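Local coordinates for extracellular solute-binding protein family 1 (Arthrobacter chlorophenolicus, PDB 4R2F), which probably serves as the extracellular sugar-binding component of a transporter, holding the disaccharide laminaribiose in its pocket, at residues S198-M209 and L400-L408; V229-E239 and A414-L425. One frame throughout, in Å; residues are numbered along the deposited sequence.

Contact 1: residues S198-M209 and L400-L408; sequences SGAGNNIGNHLM and LNQFTQTVL. With BGC (beta-D-glucopyranose), chain B; BGC (beta-D-glucopyranose), chain C.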
loop_
_atom_site.group_PDB
_atom_site.type_symbol
_atom_site.label_atom_id
_atom_site.label_comp_id
_atom_site.label_asym_id
_atom_site.label_seq_id
_atom_site.Cartn_x
_atom_site.Cartn_y
_atom_site.Cartn_z
ATOM N N SER A 198 -14.120 1.358 0.853
ATOM C CA SER A 198 -13.829 0.292 1.821
ATOM C C SER A 198 -14.627 -0.969 1.593
ATOM O O SER A 198 -14.780 -1.795 2.506
ATOM C CB SER A 198 -14.030 0.792 3.257
ATOM O OG SER A 198 -15.385 1.107 3.514
ATOM N N GLY A 199 -15.069 -1.163 0.355
ATOM C CA GLY A 199 -15.802 -2.372 0.005
ATOM C C GLY A 199 -14.910 -3.579 0.035
ATOM O O GLY A 199 -13.711 -3.458 0.293
ATOM N N ALA A 200 -15.485 -4.750 -0.257
ATOM C CA ALA A 200 -14.734 -6.009 -0.225
ATOM C C ALA A 200 -13.529 -5.927 -1.161
ATOM O O ALA A 200 -13.648 -5.486 -2.298
ATOM C CB ALA A 200 -15.616 -7.179 -0.635
ATOM N N GLY A 201 -12.378 -6.347 -0.672
ATOM C CA GLY A 201 -11.147 -6.287 -1.453
ATOM C C GLY A 201 -10.471 -4.924 -1.525
ATOM O O GLY A 201 -9.388 -4.799 -2.069
ATOM N N ASN A 202 -11.113 -3.893 -1.003
ATOM C CA ASN A 202 -10.604 -2.531 -1.130
ATOM C C ASN A 202 -10.047 -2.046 0.212
ATOM O O ASN A 202 -10.795 -1.778 1.150
ATOM C CB ASN A 202 -11.733 -1.615 -1.611
ATOM C CG ASN A 202 -11.229 -0.287 -2.083
ATOM O OD1 ASN A 202 -10.047 0.009 -1.961
ATOM N ND2 ASN A 202 -12.118 0.520 -2.630
ATOM N N ASN A 203 -8.724 -1.919 0.276
ATOM C CA ASN A 203 -7.997 -1.452 1.475
ATOM C C ASN A 203 -7.638 0.040 1.491
ATOM O O ASN A 203 -7.021 0.558 2.445
ATOM C CB ASN A 203 -6.709 -2.282 1.620
ATOM C CG ASN A 203 -6.991 -3.745 1.815
ATOM O OD1 ASN A 203 -6.511 -4.607 1.078
ATOM N ND2 ASN A 203 -7.788 -4.033 2.797
ATOM N N ILE A 204 -8.061 0.763 0.467
ATOM C CA ILE A 204 -7.691 2.172 0.359
ATOM C C ILE A 204 -8.293 3.002 1.502
ATOM O O ILE A 204 -7.634 3.909 2.035
ATOM C CB ILE A 204 -8.087 2.714 -1.021
ATOM C CG1 ILE A 204 -7.223 2.040 -2.104
ATOM C CG2 ILE A 204 -8.013 4.232 -1.092
ATOM C CD1 ILE A 204 -5.727 2.346 -2.044
ATOM N N GLY A 205 -9.526 2.684 1.887
ATOM C CA GLY A 205 -10.164 3.325 3.036
ATOM C C GLY A 205 -9.354 3.154 4.300
ATOM O O GLY A 205 -9.161 4.122 5.052
ATOM N N ASN A 206 -8.899 1.924 4.541
ATOM C CA ASN A 206 -8.004 1.623 5.671
ATOM C C ASN A 206 -6.813 2.557 5.630
ATOM O O ASN A 206 -6.397 3.107 6.647
ATOM C CB ASN A 206 -7.477 0.193 5.587
ATOM C CG ASN A 206 -8.515 -0.860 5.904
ATOM O OD1 ASN A 206 -8.226 -2.047 5.816
ATOM N ND2 ASN A 206 -9.693 -0.447 6.332
ATOM N N HIS A 207 -6.267 2.752 4.434
ATOM C CA HIS A 207 -5.023 3.465 4.308
ATOM C C HIS A 207 -5.229 4.945 4.528
ATOM O O HIS A 207 -4.359 5.621 5.071
ATOM C CB HIS A 207 -4.401 3.214 2.946
ATOM C CG HIS A 207 -4.064 1.777 2.700
ATOM N ND1 HIS A 207 -3.672 1.303 1.467
ATOM C CD2 HIS A 207 -4.039 0.709 3.539
ATOM C CE1 HIS A 207 -3.429 0.006 1.552
ATOM N NE2 HIS A 207 -3.641 -0.375 2.802
ATOM N N LEU A 208 -6.389 5.427 4.098
ATOM C CA LEU A 208 -6.801 6.779 4.326
ATOM C C LEU A 208 -6.866 7.065 5.825
ATOM O O LEU A 208 -6.444 8.117 6.253
ATOM C CB LEU A 208 -8.167 7.037 3.684
ATOM C CG LEU A 208 -8.687 8.461 3.776
ATOM C CD1 LEU A 208 -7.701 9.494 3.224
ATOM C CD2 LEU A 208 -10.033 8.560 3.075
ATOM N N MET A 209 -7.408 6.140 6.613
ATOM C CA MET A 209 -7.578 6.379 8.073
ATOM C C MET A 209 -6.197 6.701 8.657
ATOM O O MET A 209 -5.979 7.765 9.275
ATOM C CB MET A 209 -8.204 5.165 8.783
ATOM C CG MET A 209 -9.650 4.790 8.408
ATOM S SD MET A 209 -10.922 6.055 8.624
ATOM C CE MET A 209 -11.040 6.717 6.974
ATOM N N LEU A 400 -8.897 -2.702 11.997
ATOM C CA LEU A 400 -8.711 -1.574 11.112
ATOM C C LEU A 400 -9.869 -1.529 10.099
ATOM O O LEU A 400 -10.395 -0.458 9.832
ATOM C CB LEU A 400 -7.356 -1.664 10.381
ATOM C CG LEU A 400 -6.992 -0.520 9.433
ATOM C CD1 LEU A 400 -7.235 0.840 10.063
ATOM C CD2 LEU A 400 -5.539 -0.649 8.968
ATOM N N ASN A 401 -10.257 -2.690 9.565
ATOM C CA ASN A 401 -11.360 -2.743 8.594
ATOM C C ASN A 401 -12.609 -2.109 9.156
ATOM O O ASN A 401 -13.210 -1.227 8.531
ATOM C CB ASN A 401 -11.659 -4.173 8.153
ATOM C CG ASN A 401 -10.585 -4.741 7.227
ATOM O OD1 ASN A 401 -10.162 -5.875 7.374
ATOM N ND2 ASN A 401 -10.166 -3.957 6.264
ATOM N N GLN A 402 -12.960 -2.535 10.363
ATOM C CA GLN A 402 -14.214 -2.122 11.045
ATOM C C GLN A 402 -14.167 -0.665 11.466
ATOM O O GLN A 402 -15.133 0.082 11.304
ATOM C CB GLN A 402 -14.507 -3.105 12.219
ATOM C CG GLN A 402 -14.723 -4.523 11.672
ATOM C CD GLN A 402 -14.988 -5.627 12.701
ATOM O OE1 GLN A 402 -15.430 -6.734 12.348
ATOM N NE2 GLN A 402 -14.707 -5.344 13.956
ATOM N N PHE A 403 -13.009 -0.225 11.940
ATOM C CA PHE A 403 -12.797 1.191 12.223
ATOM C C PHE A 403 -13.095 2.043 10.997
ATOM O O PHE A 403 -13.833 3.033 11.061
ATOM C CB PHE A 403 -11.367 1.383 12.705
ATOM C CG PHE A 403 -10.959 2.797 12.888
ATOM C CD1 PHE A 403 -11.556 3.601 13.847
ATOM C CD2 PHE A 403 -9.943 3.334 12.122
ATOM C CE1 PHE A 403 -11.161 4.907 14.016
ATOM C CE2 PHE A 403 -9.535 4.630 12.306
ATOM C CZ PHE A 403 -10.151 5.426 13.250
ATOM N N THR A 404 -12.543 1.637 9.865
ATOM C CA THR A 404 -12.734 2.376 8.630
ATOM C C THR A 404 -14.217 2.462 8.262
ATOM O O THR A 404 -14.694 3.513 7.855
ATOM C CB THR A 404 -11.941 1.737 7.453
ATOM O OG1 THR A 404 -10.558 1.609 7.804
ATOM C CG2 THR A 404 -12.060 2.598 6.204
ATOM N N GLN A 405 -14.923 1.347 8.358
ATOM C CA GLN A 405 -16.294 1.323 7.903
ATOM C C GLN A 405 -17.163 2.163 8.817
ATOM O O GLN A 405 -18.081 2.865 8.370
ATOM C CB GLN A 405 -16.765 -0.115 7.764
ATOM C CG GLN A 405 -16.059 -0.814 6.603
ATOM C CD GLN A 405 -16.593 -2.193 6.259
ATOM O OE1 GLN A 405 -17.089 -2.913 7.113
ATOM N NE2 GLN A 405 -16.490 -2.566 4.989
ATOM N N THR A 406 -16.830 2.136 10.097
ATOM C CA THR A 406 -17.488 2.988 11.084
ATOM C C THR A 406 -17.315 4.471 10.791
ATOM O O THR A 406 -18.280 5.247 10.844
ATOM C CB THR A 406 -16.962 2.635 12.498
ATOM O OG1 THR A 406 -17.499 1.358 12.880
ATOM C CG2 THR A 406 -17.331 3.669 13.523
ATOM N N VAL A 407 -16.093 4.881 10.473
ATOM C CA VAL A 407 -15.852 6.290 10.193
ATOM C C VAL A 407 -16.542 6.713 8.889
ATOM O O VAL A 407 -17.162 7.786 8.812
ATOM C CB VAL A 407 -14.344 6.588 10.137
ATOM C CG1 VAL A 407 -14.088 8.007 9.675
ATOM C CG2 VAL A 407 -13.705 6.352 11.500
ATOM N N LEU A 408 -16.432 5.868 7.870
ATOM C CA LEU A 408 -16.933 6.219 6.545
ATOM C C LEU A 408 -18.478 6.241 6.484
ATOM O O LEU A 408 -19.049 6.774 5.534
ATOM C CB LEU A 408 -16.346 5.279 5.482
ATOM C CG LEU A 408 -14.871 5.465 5.094
ATOM C CD1 LEU A 408 -14.502 4.554 3.948
ATOM C CD2 LEU A 408 -14.523 6.915 4.760
HETATM C C2 BGC B . -2.689 -1.644 -3.460
HETATM C C3 BGC B . -2.862 -2.520 -2.209
HETATM C C4 BGC B . -4.352 -2.586 -1.846
HETATM C C5 BGC B . -5.188 -3.026 -3.077
HETATM C C6 BGC B . -6.682 -3.187 -2.773
HETATM C C1 BGC B . -3.629 -2.129 -4.580
HETATM O O1 BGC B . -3.548 -1.275 -5.720
HETATM O O2 BGC B . -1.313 -1.675 -3.879
HETATM O O3 BGC B . -2.012 -1.985 -1.160
HETATM O O4 BGC B . -4.639 -3.496 -0.777
HETATM O O5 BGC B . -4.983 -2.074 -4.086
HETATM O O6 BGC B . -7.193 -1.983 -2.197
HETATM C C2 BGC C . -0.195 -2.498 0.287
HETATM C C3 BGC C . 0.305 -3.628 1.188
HETATM C C4 BGC C . -0.702 -3.889 2.299
HETATM C C5 BGC C . -2.077 -4.161 1.704
HETATM C C6 BGC C . -3.153 -4.308 2.789
HETATM C C1 BGC C . -1.523 -2.969 -0.278
HETATM O O2 BGC C . 0.734 -2.222 -0.754
HETATM O O3 BGC C . 1.575 -3.295 1.748
HETATM O O4 BGC C . -0.321 -5.049 3.029
HETATM O O5 BGC C . -2.451 -3.106 0.811
HETATM O O6 BGC C . -3.332 -3.094 3.552
HETATM O O HOH W 1 -12.236 -1.565 5.515
#
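Thr404 turns OG1 beside its own backbone N (chi1 -55°) and Asn206 places CG likewise, which lets the amide ND2 of Asn206 meet the hydroxyl OG1 of Thr404 at 2.7 Å. This hydrogen bond is bent (132°), with OG1 tilted from the amide plane, and the two side chains cross at about a right angle. OG1 in turn donates to Leu400 O one helical turn back, 2.9 Å away, so one hydroxyl links the amide to the helix backbone. A water extends the polar patch, donating to Asn401 O and accepting from Asn401 ND2 and, weakly, from Asn206 ND2. The other branch, Thr404 CG2, presses against Gly205 C at 3.4 Å; the lack of a side chain at Gly205 leaves room for this methyl. Replacing Thr404 by a valine would probably leave Asn206 ND2 with little beyond its weak water bond and remove the hydroxyl's bond to Leu400 O. Met209, bent at chi2 and chi3, is a knob among Phe403, Thr404, Val407 and Leu408; its SD lies 4.9 Å from the Phe403 ring centroid, an oblique Met-aromatic contact, and 3.8 Å from Val407 CB. Elsewhere, Gln405 NE2 donates to Ser198 O (3.1 Å), while Ser198 OG bonds to Val255 O. The pocket lies on the same segment: Asn203 N donates to O6 of the chain B glucose, and His207 NE2 to O6 of the chain C glucose at 2.8 Å. Segments 204-209 and 400-408 cross at 82°, with strand 273-275 against Ile204 and His207, and helices 232-246 and 414-428 packed on Phe403.

Contact 2: residues V229-E239 and A414-L425; sequences VLNDRNVEAVE and AKSALTAFDTGL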
loop_
_atom_site.group_PDB
_atom_site.type_symbol
_atom_site.label_atom_id
_atom_site.label_comp_id
_atom_site.label_asym_id
_atom_site.label_seq_id
_atom_site.Cartn_x
_atom_site.Cartn_y
_atom_site.Cartn_z
ATOM N N VAL A 229 -3.309 4.969 20.318
ATOM C CA VAL A 229 -4.438 5.183 19.399
ATOM C C VAL A 229 -5.283 6.413 19.739
ATOM O O VAL A 229 -5.698 7.161 18.855
ATOM C CB VAL A 229 -5.307 3.928 19.342
ATOM C CG1 VAL A 229 -6.533 4.159 18.450
ATOM C CG2 VAL A 229 -4.466 2.780 18.820
ATOM N N LEU A 230 -5.487 6.655 21.025
ATOM C CA LEU A 230 -6.330 7.760 21.465
ATOM C C LEU A 230 -5.587 9.082 21.594
ATOM O O LEU A 230 -6.097 10.030 22.170
ATOM C CB LEU A 230 -7.026 7.385 22.781
ATOM C CG LEU A 230 -8.265 6.529 22.520
ATOM C CD1 LEU A 230 -8.544 5.553 23.660
ATOM C CD2 LEU A 230 -9.429 7.488 22.277
ATOM N N ASN A 231 -4.380 9.161 21.054
ATOM C CA ASN A 231 -3.676 10.448 20.965
ATOM C C ASN A 231 -4.575 11.544 20.353
ATOM O O ASN A 231 -5.314 11.302 19.395
ATOM C CB ASN A 231 -2.351 10.225 20.197
ATOM C CG ASN A 231 -1.926 11.419 19.395
ATOM O OD1 ASN A 231 -2.422 11.641 18.301
ATOM N ND2 ASN A 231 -0.996 12.198 19.931
ATOM N N ASP A 232 -4.520 12.744 20.915
ATOM C CA ASP A 232 -5.319 13.881 20.412
ATOM C C ASP A 232 -5.159 14.244 18.937
ATOM O O ASP A 232 -6.055 14.866 18.367
ATOM C CB ASP A 232 -4.996 15.163 21.173
ATOM C CG ASP A 232 -5.469 15.146 22.634
ATOM O OD1 ASP A 232 -5.670 14.077 23.266
ATOM O OD2 ASP A 232 -5.612 16.255 23.172
ATOM N N ARG A 233 -4.008 13.967 18.336
ATOM C CA ARG A 233 -3.849 14.237 16.907
ATOM C C ARG A 233 -4.645 13.229 16.084
ATOM O O ARG A 233 -5.174 13.555 15.030
ATOM C CB ARG A 233 -2.390 14.201 16.470
ATOM C CG ARG A 233 -1.514 15.272 17.092
ATOM C CD ARG A 233 -1.979 16.639 16.689
ATOM N NE ARG A 233 -1.061 17.695 17.094
ATOM C CZ ARG A 233 -0.025 18.137 16.391
ATOM N NH1 ARG A 233 0.315 17.600 15.224
ATOM N NH2 ARG A 233 0.695 19.131 16.882
ATOM N N ASN A 234 -4.712 12.007 16.578
ATOM C CA ASN A 234 -5.553 11.011 15.976
ATOM C C ASN A 234 -7.017 11.381 16.093
ATOM O O ASN A 234 -7.761 11.198 15.144
ATOM C CB ASN A 234 -5.308 9.643 16.584
ATOM C CG ASN A 234 -3.922 9.095 16.265
ATOM O OD1 ASN A 234 -3.233 9.592 15.357
ATOM N ND2 ASN A 234 -3.529 8.042 16.977
ATOM N N VAL A 235 -7.434 11.923 17.227
ATOM C CA VAL A 235 -8.850 12.275 17.405
ATOM C C VAL A 235 -9.237 13.344 16.419
ATOM O O VAL A 235 -10.280 13.257 15.762
ATOM C CB VAL A 235 -9.171 12.757 18.844
ATOM C CG1 VAL A 235 -10.600 13.276 18.947
ATOM C CG2 VAL A 235 -8.952 11.623 19.829
ATOM N N GLU A 236 -8.408 14.368 16.322
ATOM C CA GLU A 236 -8.641 15.420 15.339
ATOM C C GLU A 236 -8.745 14.913 13.901
ATOM O O GLU A 236 -9.534 15.442 13.118
ATOM C CB GLU A 236 -7.499 16.408 15.338
ATOM C CG GLU A 236 -7.807 17.763 15.881
ATOM C CD GLU A 236 -6.689 18.707 15.544
ATOM O OE1 GLU A 236 -6.966 19.733 14.898
ATOM O OE2 GLU A 236 -5.530 18.389 15.890
ATOM N N ALA A 237 -7.884 13.960 13.553
ATOM C CA ALA A 237 -7.841 13.400 12.222
ATOM C C ALA A 237 -9.158 12.701 11.920
ATOM O O ALA A 237 -9.743 12.905 10.857
ATOM C CB ALA A 237 -6.665 12.448 12.076
ATOM N N VAL A 238 -9.647 11.936 12.892
ATOM C CA VAL A 238 -10.894 11.225 12.737
ATOM C C VAL A 238 -12.085 12.173 12.718
ATOM O O VAL A 238 -13.016 11.952 11.944
ATOM C CB VAL A 238 -11.074 10.141 13.808
ATOM C CG1 VAL A 238 -12.454 9.492 13.701
ATOM C CG2 VAL A 238 -10.017 9.066 13.632
ATOM N N GLU A 239 -12.052 13.223 13.538
ATOM C CA GLU A 239 -13.081 14.265 13.495
ATOM C C GLU A 239 -13.153 14.931 12.119
ATOM O O GLU A 239 -14.222 15.283 11.653
ATOM C CB GLU A 239 -12.844 15.342 14.572
ATOM C CG GLU A 239 -13.177 14.883 15.987
ATOM C CD GLU A 239 -12.861 15.915 17.073
ATOM O OE1 GLU A 239 -12.073 16.864 16.841
ATOM O OE2 GLU A 239 -13.405 15.772 18.187
ATOM N N ALA A 414 -15.719 10.304 17.191
ATOM C CA ALA A 414 -14.297 10.001 16.920
ATOM C C ALA A 414 -13.663 9.211 18.056
ATOM O O ALA A 414 -13.061 8.148 17.847
ATOM C CB ALA A 414 -13.539 11.300 16.672
ATOM N N LYS A 415 -13.836 9.726 19.268
ATOM C CA LYS A 415 -13.314 9.051 20.468
ATOM C C LYS A 415 -13.825 7.630 20.605
ATOM O O LYS A 415 -13.036 6.717 20.868
ATOM C CB LYS A 415 -13.620 9.870 21.739
ATOM C CG LYS A 415 -12.578 10.944 22.035
ATOM C CD LYS A 415 -13.156 12.228 22.618
ATOM C CE LYS A 415 -12.048 13.099 23.191
ATOM N NZ LYS A 415 -12.398 14.543 23.173
ATOM N N SER A 416 -15.128 7.412 20.390
ATOM C CA SER A 416 -15.682 6.053 20.487
ATOM C C SER A 416 -15.099 5.110 19.434
ATOM O O SER A 416 -14.793 3.947 19.718
ATOM C CB SER A 416 -17.224 6.052 20.376
ATOM O OG SER A 416 -17.827 6.897 21.370
ATOM N N ALA A 417 -15.027 5.583 18.201
ATOM C CA ALA A 417 -14.492 4.760 17.112
ATOM C C ALA A 417 -13.034 4.344 17.422
ATOM O O ALA A 417 -12.683 3.179 17.321
ATOM C CB ALA A 417 -14.579 5.523 15.811
ATOM N N LEU A 418 -12.237 5.318 17.840
ATOM C CA LEU A 418 -10.841 5.086 18.209
ATOM C C LEU A 418 -10.683 4.156 19.408
ATOM O O LEU A 418 -9.763 3.335 19.443
ATOM C CB LEU A 418 -10.161 6.425 18.469
ATOM C CG LEU A 418 -9.805 7.237 17.220
ATOM C CD1 LEU A 418 -9.466 8.685 17.531
ATOM C CD2 LEU A 418 -8.646 6.576 16.465
ATOM N N THR A 419 -11.589 4.262 20.385
ATOM C CA THR A 419 -11.559 3.395 21.557
ATOM C C THR A 419 -11.855 1.979 21.136
ATOM O O THR A 419 -11.178 1.047 21.578
ATOM C CB THR A 419 -12.549 3.873 22.647
ATOM O OG1 THR A 419 -12.191 5.208 23.004
ATOM C CG2 THR A 419 -12.497 3.005 23.877
ATOM N N ALA A 420 -12.846 1.800 20.263
ATOM C CA ALA A 420 -13.152 0.453 19.741
ATOM C C ALA A 420 -11.944 -0.096 18.949
ATOM O O ALA A 420 -11.634 -1.281 19.009
ATOM C CB ALA A 420 -14.402 0.478 18.862
ATOM N N PHE A 421 -11.279 0.792 18.214
ATOM C CA PHE A 421 -10.088 0.431 17.435
ATOM C C PHE A 421 -8.962 -0.036 18.390
ATOM O O PHE A 421 -8.433 -1.143 18.250
ATOM C CB PHE A 421 -9.683 1.646 16.575
ATOM C CG PHE A 421 -8.549 1.392 15.609
ATOM C CD1 PHE A 421 -8.347 0.140 15.043
ATOM C CD2 PHE A 421 -7.695 2.417 15.279
ATOM C CE1 PHE A 421 -7.311 -0.081 14.173
ATOM C CE2 PHE A 421 -6.650 2.203 14.403
ATOM C CZ PHE A 421 -6.463 0.949 13.855
ATOM N N ASP A 422 -8.660 0.804 19.375
ATOM C CA ASP A 422 -7.672 0.510 20.422
ATOM C C ASP A 422 -7.912 -0.849 21.054
ATOM O O ASP A 422 -7.037 -1.703 21.124
ATOM C CB ASP A 422 -7.764 1.588 21.495
ATOM C CG ASP A 422 -6.603 1.562 22.466
ATOM O OD1 ASP A 422 -5.428 1.530 22.048
ATOM O OD2 ASP A 422 -6.875 1.609 23.671
ATOM N N THR A 423 -9.141 -1.051 21.484
ATOM C CA THR A 423 -9.529 -2.276 22.117
ATOM C C THR A 423 -9.371 -3.469 21.205
ATOM O O THR A 423 -8.914 -4.519 21.651
ATOM C CB THR A 423 -10.979 -2.145 22.641
ATOM O OG1 THR A 423 -10.989 -1.119 23.642
ATOM C CG2 THR A 423 -11.485 -3.448 23.217
ATOM N N GLY A 424 -9.744 -3.339 19.936
ATOM C CA GLY A 424 -9.616 -4.484 19.003
ATOM C C GLY A 424 -8.143 -4.869 18.752
ATOM O O GLY A 424 -7.777 -6.044 18.662
ATOM N N LEU A 425 -7.309 -3.846 18.643
ATOM C CA LEU A 425 -5.880 -4.041 18.458
ATOM C C LEU A 425 -5.252 -4.715 19.680
ATOM O O LEU A 425 -4.417 -5.575 19.512
ATOM C CB LEU A 425 -5.189 -2.704 18.180
ATOM C CG LEU A 425 -5.472 -2.075 16.806
ATOM C CD1 LEU A 425 -4.874 -0.672 16.741
ATOM C CD2 LEU A 425 -4.934 -2.962 15.681
HETATM O O HOH W 2 -3.506 3.167 22.532
#
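Leu418 and Val229 carry much of the apolar packing that joins helix 414-428 to helix 232-246 and the turn before it, Leu418 CD2 meeting Val229 CG1. Leu418 CD1 reaches Val235 CG2 at 3.8 Å and lies near Val238 CG2, the two side chains sliding past each other in opposite directions. Val229 CG1, anti to the backbone N (chi1 177°), also touches Phe421 CD2 at 3.8 Å, while Val229 CG2 leans on Leu425 CD1. The small Ala414 lets Val238 CG1 approach its CB to 3.6 Å, and the aliphatic CG of Glu239 covers the same methyl. At the exposed margin Leu230 spreads both methyls over Thr419 OG1, a hydroxyl engaged with Lys415 O. Phe403 of helix 398-408 packs on Val238 and Leu418.

Polar links are few. A water accepts from Val229 N and donates to Asp422 OD1 (2.6 Å), and Asp422 OD2 forms a salt bridge with Lys426. The N-cap Asn231 OD1 accepts from Asn234 N, and Asn234 ND2 donates to Val229 O (3.0 Å) and Gly219 O.

With no direct hydrogen bond between the segments, adhesion rests on buried aliphatic surface; the one water bridge lies beside Val229, and exposed Lys415 and Glu239 flank the apolar patch.

The two contacts lie about 14 Å apart, centre to centre, on the same side of the chain's centre, and touch. Each pairs a helix from the middle of the chain with one near its C-terminal end: 204-215 then 232-246, and 398-408 then 414-428, so the segments alternate in sequence. Phe403 of contact 1 joins the two, its CZ 3.7 Å from Val238 CG2 and from Leu418 CD2 of contact 2, and its ring stacked with Phe421. The four helices thus pack as one connected group, with contact 1 beside the sugar and contact 2 farther out, joining C-terminal helices to the body carrying the pocket.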